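Lysosome-associated membrane glycoprotein 2 (Mus musculus, PDB 5GV3) helps build lysosomes and sustain autophagy, and keeps the lysosomal lumen acidic by directly inhibiting the proton channel TMEM175. Local coordinates at residues Thr37-Ser49 with Lys59-Ala71. Numbering follows the deposited sequence.
Sequences TIAVPDKATHDGS and KIMIQFGFAVSWA. With ZN (zinc ion), chain D; NAG (2-acetamido-2-deoxy-beta-D-glucopyranose), chain M.
The F64 ring takes P41 over one face in a CH-pi contact, P41 CD standing 3.7 Å from the ring centroid; I38 CG2 and A44 CB approach the same ring obliquely. A chi1 of 176°, CG anti to the backbone N, carries the F64 ring against P41, the side chains crossing at about a right angle. In this first lumenal domain, a LAMP-family β-prism of two β-sheets, strand 32-39 of one sheet runs out into a loop that lines the outer strand 59-64 of the other, itself in a β-hairpin with 68-76. Next to F64, I38 CD1 and V68 CG2 meet tip to tip at 3.5 Å, while V40 and A44 pack on I62 CG2. T45 and Q63 form a single antiparallel hydrogen-bonded pair, T45 N donating to Q63 O and Q63 N to T45 O. The Q63 chain bends at chi2 (77°) and turns its amide back onto the loop: OE1 accepts a bond from T45 OG1, modelled as very short (2.5 Å), and a weak one from D47 N, and NE2 gives a weak one to D47 O. H46 rests its CB on I62 CD1, while its ring binds a zinc ion through NE2 at 2.0 Å. In the type II turn from H46 to S49, S49 OG donates to H46 O at 2.6 Å and accepts a nearly straight bond (172°) from M61 N.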
loop_
_atom_site.group_PDB
_atom_site.type_symbol
_atom_site.label_atom_id
_atom_site.label_comp_id
_atom_site.label_asym_id
_atom_site.label_seq_id
_atom_site.Cartn_x
_atom_site.Cartn_y
_atom_site.Cartn_z
ATOM N N THR A 37 11.639 2.912 -11.306
ATOM C CA THR A 37 10.382 2.286 -10.905
ATOM C C THR A 37 10.662 1.028 -10.093
ATOM O O THR A 37 11.415 0.155 -10.516
ATOM C CB THR A 37 9.495 1.941 -12.113
ATOM O OG1 THR A 37 9.014 3.156 -12.700
ATOM C CG2 THR A 37 8.294 1.105 -11.683
ATOM N N ILE A 38 10.068 0.957 -8.909
ATOM C CA ILE A 38 10.184 -0.216 -8.056
ATOM C C ILE A 38 8.895 -1.018 -8.059
ATOM O O ILE A 38 7.897 -0.586 -7.483
ATOM C CB ILE A 38 10.494 0.157 -6.606
ATOM C CG1 ILE A 38 11.776 0.972 -6.513
ATOM C CG2 ILE A 38 10.587 -1.093 -5.745
ATOM C CD1 ILE A 38 12.082 1.428 -5.106
ATOM N N ALA A 39 8.902 -2.177 -8.702
ATOM C CA ALA A 39 7.775 -3.092 -8.578
ATOM C C ALA A 39 7.965 -3.913 -7.315
ATOM O O ALA A 39 9.004 -4.536 -7.121
ATOM C CB ALA A 39 7.661 -3.988 -9.800
ATOM N N VAL A 40 6.972 -3.886 -6.439
ATOM C CA VAL A 40 7.053 -4.611 -5.183
ATOM C C VAL A 40 6.711 -6.059 -5.461
ATOM O O VAL A 40 5.568 -6.371 -5.797
ATOM C CB VAL A 40 6.093 -4.020 -4.119
ATOM C CG1 VAL A 40 6.146 -4.828 -2.838
ATOM C CG2 VAL A 40 6.440 -2.559 -3.849
ATOM N N PRO A 41 7.706 -6.952 -5.350
ATOM C CA PRO A 41 7.441 -8.355 -5.664
ATOM C C PRO A 41 6.933 -9.075 -4.437
ATOM O O PRO A 41 6.794 -8.461 -3.379
ATOM C CB PRO A 41 8.816 -8.882 -6.055
ATOM C CG PRO A 41 9.741 -8.111 -5.113
ATOM C CD PRO A 41 9.101 -6.744 -4.920
ATOM N N ASP A 42 6.750 -10.382 -4.541
ATOM C CA ASP A 42 6.379 -11.123 -3.360
ATOM C C ASP A 42 7.610 -11.936 -3.023
ATOM O O ASP A 42 8.083 -12.736 -3.823
ATOM C CB ASP A 42 5.146 -11.996 -3.593
ATOM C CG ASP A 42 4.599 -12.587 -2.303
ATOM O OD1 ASP A 42 5.403 -13.035 -1.456
ATOM O OD2 ASP A 42 3.360 -12.576 -2.124
ATOM N N LYS A 43 8.054 -11.720 -1.793
ATOM C CA LYS A 43 9.403 -11.913 -1.264
ATOM C C LYS A 43 9.451 -10.802 -0.246
ATOM O O LYS A 43 10.092 -10.909 0.797
ATOM C CB LYS A 43 10.534 -11.768 -2.295
ATOM C CG LYS A 43 10.880 -13.025 -3.082
ATOM C CD LYS A 43 11.419 -14.124 -2.181
ATOM C CE LYS A 43 11.758 -15.378 -2.970
ATOM N NZ LYS A 43 12.191 -16.494 -2.085
ATOM N N ALA A 44 8.693 -9.752 -0.556
ATOM C CA ALA A 44 8.532 -8.615 0.338
ATOM C C ALA A 44 7.757 -9.107 1.542
ATOM O O ALA A 44 6.910 -9.983 1.416
ATOM C CB ALA A 44 7.805 -7.481 -0.350
ATOM N N THR A 45 8.097 -8.591 2.718
ATOM C CA THR A 45 7.457 -9.058 3.934
ATOM C C THR A 45 6.309 -8.154 4.366
ATOM O O THR A 45 6.228 -7.008 3.925
ATOM C CB THR A 45 8.489 -9.170 5.061
ATOM O OG1 THR A 45 9.157 -7.914 5.217
ATOM C CG2 THR A 45 9.524 -10.223 4.711
ATOM N N HIS A 46 5.408 -8.677 5.201
ATOM C CA HIS A 46 4.269 -7.888 5.670
ATOM C C HIS A 46 4.318 -7.706 7.196
ATOM O O HIS A 46 3.273 -7.563 7.841
ATOM C CB HIS A 46 2.921 -8.520 5.270
ATOM C CG HIS A 46 2.700 -9.883 5.836
ATOM N ND1 HIS A 46 2.623 -11.027 5.070
ATOM C CD2 HIS A 46 2.548 -10.279 7.121
ATOM C CE1 HIS A 46 2.429 -12.067 5.861
ATOM N NE2 HIS A 46 2.387 -11.634 7.112
ATOM N N ASP A 47 5.524 -7.696 7.760
ATOM C CA ASP A 47 5.719 -7.598 9.211
ATOM C C ASP A 47 5.059 -6.372 9.823
ATOM O O ASP A 47 5.190 -5.273 9.297
ATOM C CB ASP A 47 7.217 -7.581 9.553
ATOM C CG ASP A 47 7.883 -8.927 9.328
ATOM O OD1 ASP A 47 7.168 -9.952 9.258
ATOM O OD2 ASP A 47 9.123 -8.965 9.227
ATOM N N GLY A 48 4.319 -6.559 10.912
ATOM C CA GLY A 48 3.704 -5.422 11.571
ATOM C C GLY A 48 2.234 -5.276 11.213
ATOM O O GLY A 48 1.504 -4.489 11.822
ATOM N N SER A 49 1.806 -6.004 10.189
ATOM C CA SER A 49 0.410 -5.988 9.786
ATOM C C SER A 49 -0.422 -6.597 10.904
ATOM O O SER A 49 -0.028 -7.592 11.506
ATOM C CB SER A 49 0.203 -6.770 8.487
ATOM O OG SER A 49 1.019 -6.269 7.446
ATOM N N LYS A 59 -4.010 -2.468 10.516
ATOM C CA LYS A 59 -3.053 -1.904 9.567
ATOM C C LYS A 59 -2.322 -2.951 8.707
ATOM O O LYS A 59 -2.184 -4.117 9.076
ATOM C CB LYS A 59 -2.007 -1.052 10.308
ATOM C CG LYS A 59 -1.117 -1.793 11.323
ATOM C CD LYS A 59 -0.168 -0.836 12.088
ATOM C CE LYS A 59 0.568 -1.583 13.211
ATOM N NZ LYS A 59 1.459 -0.712 14.038
ATOM N N ILE A 60 -1.834 -2.501 7.559
ATOM C CA ILE A 60 -0.954 -3.314 6.747
ATOM C C ILE A 60 0.386 -2.628 6.594
ATOM O O ILE A 60 0.458 -1.431 6.315
ATOM C CB ILE A 60 -1.542 -3.590 5.363
ATOM C CG1 ILE A 60 -2.701 -4.582 5.467
ATOM C CG2 ILE A 60 -0.486 -4.137 4.427
ATOM C CD1 ILE A 60 -3.448 -4.738 4.149
ATOM N N MET A 61 1.448 -3.396 6.801
ATOM C CA MET A 61 2.798 -2.899 6.594
ATOM C C MET A 61 3.577 -3.805 5.644
ATOM O O MET A 61 3.520 -5.020 5.751
ATOM C CB MET A 61 3.526 -2.771 7.929
ATOM C CG MET A 61 2.819 -1.848 8.906
ATOM S SD MET A 61 3.663 -1.726 10.489
ATOM C CE MET A 61 5.174 -0.901 9.985
ATOM N N ILE A 62 4.247 -3.206 4.668
ATOM C CA ILE A 62 5.018 -3.971 3.701
ATOM C C ILE A 62 6.473 -3.516 3.713
ATOM O O ILE A 62 6.741 -2.324 3.644
ATOM C CB ILE A 62 4.432 -3.828 2.290
ATOM C CG1 ILE A 62 2.983 -4.344 2.263
ATOM C CG2 ILE A 62 5.303 -4.549 1.272
ATOM C CD1 ILE A 62 2.849 -5.855 2.518
ATOM N N GLN A 63 7.409 -4.451 3.822
ATOM C CA GLN A 63 8.828 -4.102 3.715
ATOM C C GLN A 63 9.437 -4.794 2.506
ATOM O O GLN A 63 9.064 -5.912 2.165
ATOM C CB GLN A 63 9.610 -4.479 4.981
ATOM C CG GLN A 63 8.955 -4.067 6.283
ATOM C CD GLN A 63 7.809 -4.989 6.676
ATOM O OE1 GLN A 63 7.871 -6.196 6.463
ATOM N NE2 GLN A 63 6.751 -4.416 7.227
ATOM N N PHE A 64 10.373 -4.119 1.856
ATOM C CA PHE A 64 11.080 -4.692 0.724
ATOM C C PHE A 64 12.558 -4.309 0.767
ATOM O O PHE A 64 12.935 -3.204 0.369
ATOM C CB PHE A 64 10.435 -4.232 -0.583
ATOM C CG PHE A 64 11.157 -4.698 -1.812
ATOM C CD1 PHE A 64 11.479 -6.033 -1.977
ATOM C CD2 PHE A 64 11.506 -3.799 -2.805
ATOM C CE1 PHE A 64 12.143 -6.462 -3.109
ATOM C CE2 PHE A 64 12.171 -4.219 -3.943
ATOM C CZ PHE A 64 12.490 -5.552 -4.098
ATOM N N GLY A 65 13.387 -5.221 1.267
ATOM C CA GLY A 65 14.818 -4.986 1.362
ATOM C C GLY A 65 15.239 -3.934 2.378
ATOM O O GLY A 65 14.739 -3.909 3.500
ATOM N N PHE A 66 16.132 -3.037 1.963
ATOM C CA PHE A 66 16.664 -2.005 2.851
ATOM C C PHE A 66 15.975 -0.715 2.482
ATOM O O PHE A 66 15.930 0.255 3.245
ATOM C CB PHE A 66 18.170 -1.784 2.650
ATOM C CG PHE A 66 18.974 -3.036 2.498
ATOM C CD1 PHE A 66 19.249 -3.838 3.594
ATOM C CD2 PHE A 66 19.504 -3.385 1.247
ATOM C CE1 PHE A 66 20.004 -4.983 3.454
ATOM C CE2 PHE A 66 20.259 -4.532 1.108
ATOM C CZ PHE A 66 20.509 -5.328 2.212
ATOM N N ALA A 67 15.448 -0.732 1.269
ATOM C CA ALA A 67 15.088 0.467 0.552
ATOM C C ALA A 67 13.721 1.027 0.851
ATOM O O ALA A 67 13.578 2.216 1.090
ATOM C CB ALA A 67 15.177 0.191 -0.919
ATOM N N VAL A 68 12.715 0.164 0.846
ATOM C CA VAL A 68 11.354 0.645 0.799
ATOM C C VAL A 68 10.427 -0.043 1.781
ATOM O O VAL A 68 10.401 -1.268 1.879
ATOM C CB VAL A 68 10.784 0.464 -0.622
ATOM C CG1 VAL A 68 9.321 0.821 -0.662
ATOM C CG2 VAL A 68 11.565 1.310 -1.619
ATOM N N SER A 69 9.683 0.766 2.520
ATOM C CA SER A 69 8.642 0.265 3.392
ATOM C C SER A 69 7.360 1.008 3.024
ATOM O O SER A 69 7.406 2.095 2.450
ATOM C CB SER A 69 9.000 0.466 4.863
ATOM O OG SER A 69 9.135 1.835 5.171
ATOM N N TRP A 70 6.220 0.403 3.332
ATOM C CA TRP A 70 4.933 0.939 2.912
ATOM C C TRP A 70 3.880 0.545 3.931
ATOM O O TRP A 70 3.916 -0.562 4.479
ATOM C CB TRP A 70 4.572 0.427 1.515
ATOM C CG TRP A 70 3.257 0.909 0.987
ATOM C CD1 TRP A 70 3.034 2.023 0.240
ATOM C CD2 TRP A 70 1.977 0.289 1.177
ATOM N NE1 TRP A 70 1.697 2.135 -0.059
ATOM C CE2 TRP A 70 1.026 1.086 0.508
ATOM C CE3 TRP A 70 1.544 -0.864 1.844
ATOM C CZ2 TRP A 70 -0.339 0.766 0.491
ATOM C CZ3 TRP A 70 0.190 -1.181 1.819
ATOM C CH2 TRP A 70 -0.732 -0.370 1.143
ATOM N N ALA A 71 2.945 1.447 4.198
ATOM C CA ALA A 71 1.929 1.187 5.214
ATOM C C ALA A 71 0.598 1.836 4.858
ATOM O O ALA A 71 0.551 2.780 4.067
ATOM C CB ALA A 71 2.412 1.674 6.583
HETATM ZN ZN ZN D . 2.053 -13.485 7.826
HETATM C C1 NAG M . 4.026 -0.262 -12.953
HETATM C C2 NAG M . 4.642 -1.058 -14.111
HETATM C C3 NAG M . 4.029 -0.617 -15.437
HETATM C C4 NAG M . 2.508 -0.688 -15.369
HETATM C C5 NAG M . 1.989 0.086 -14.160
HETATM C C6 NAG M . 0.499 -0.063 -13.965
HETATM C C7 NAG M . 6.933 -1.925 -13.895
HETATM C C8 NAG M . 8.397 -1.599 -13.971
HETATM N N2 NAG M . 6.090 -0.914 -14.145
HETATM O O3 NAG M . 4.505 -1.449 -16.487
HETATM O O4 NAG M . 1.946 -0.149 -16.561
HETATM O O5 NAG M . 2.605 -0.419 -12.967
HETATM O O6 NAG M . 0.180 -1.396 -13.600
HETATM O O7 NAG M . 6.531 -3.051 -13.620
HETATM O O HOH W 1 0.355 -13.658 6.619
HETATM O O HOH W 2 1.203 -14.674 6.335
HETATM O O HOH W 3 2.657 -14.760 6.285
HETATM O O HOH W 4 3.688 -12.813 8.961
#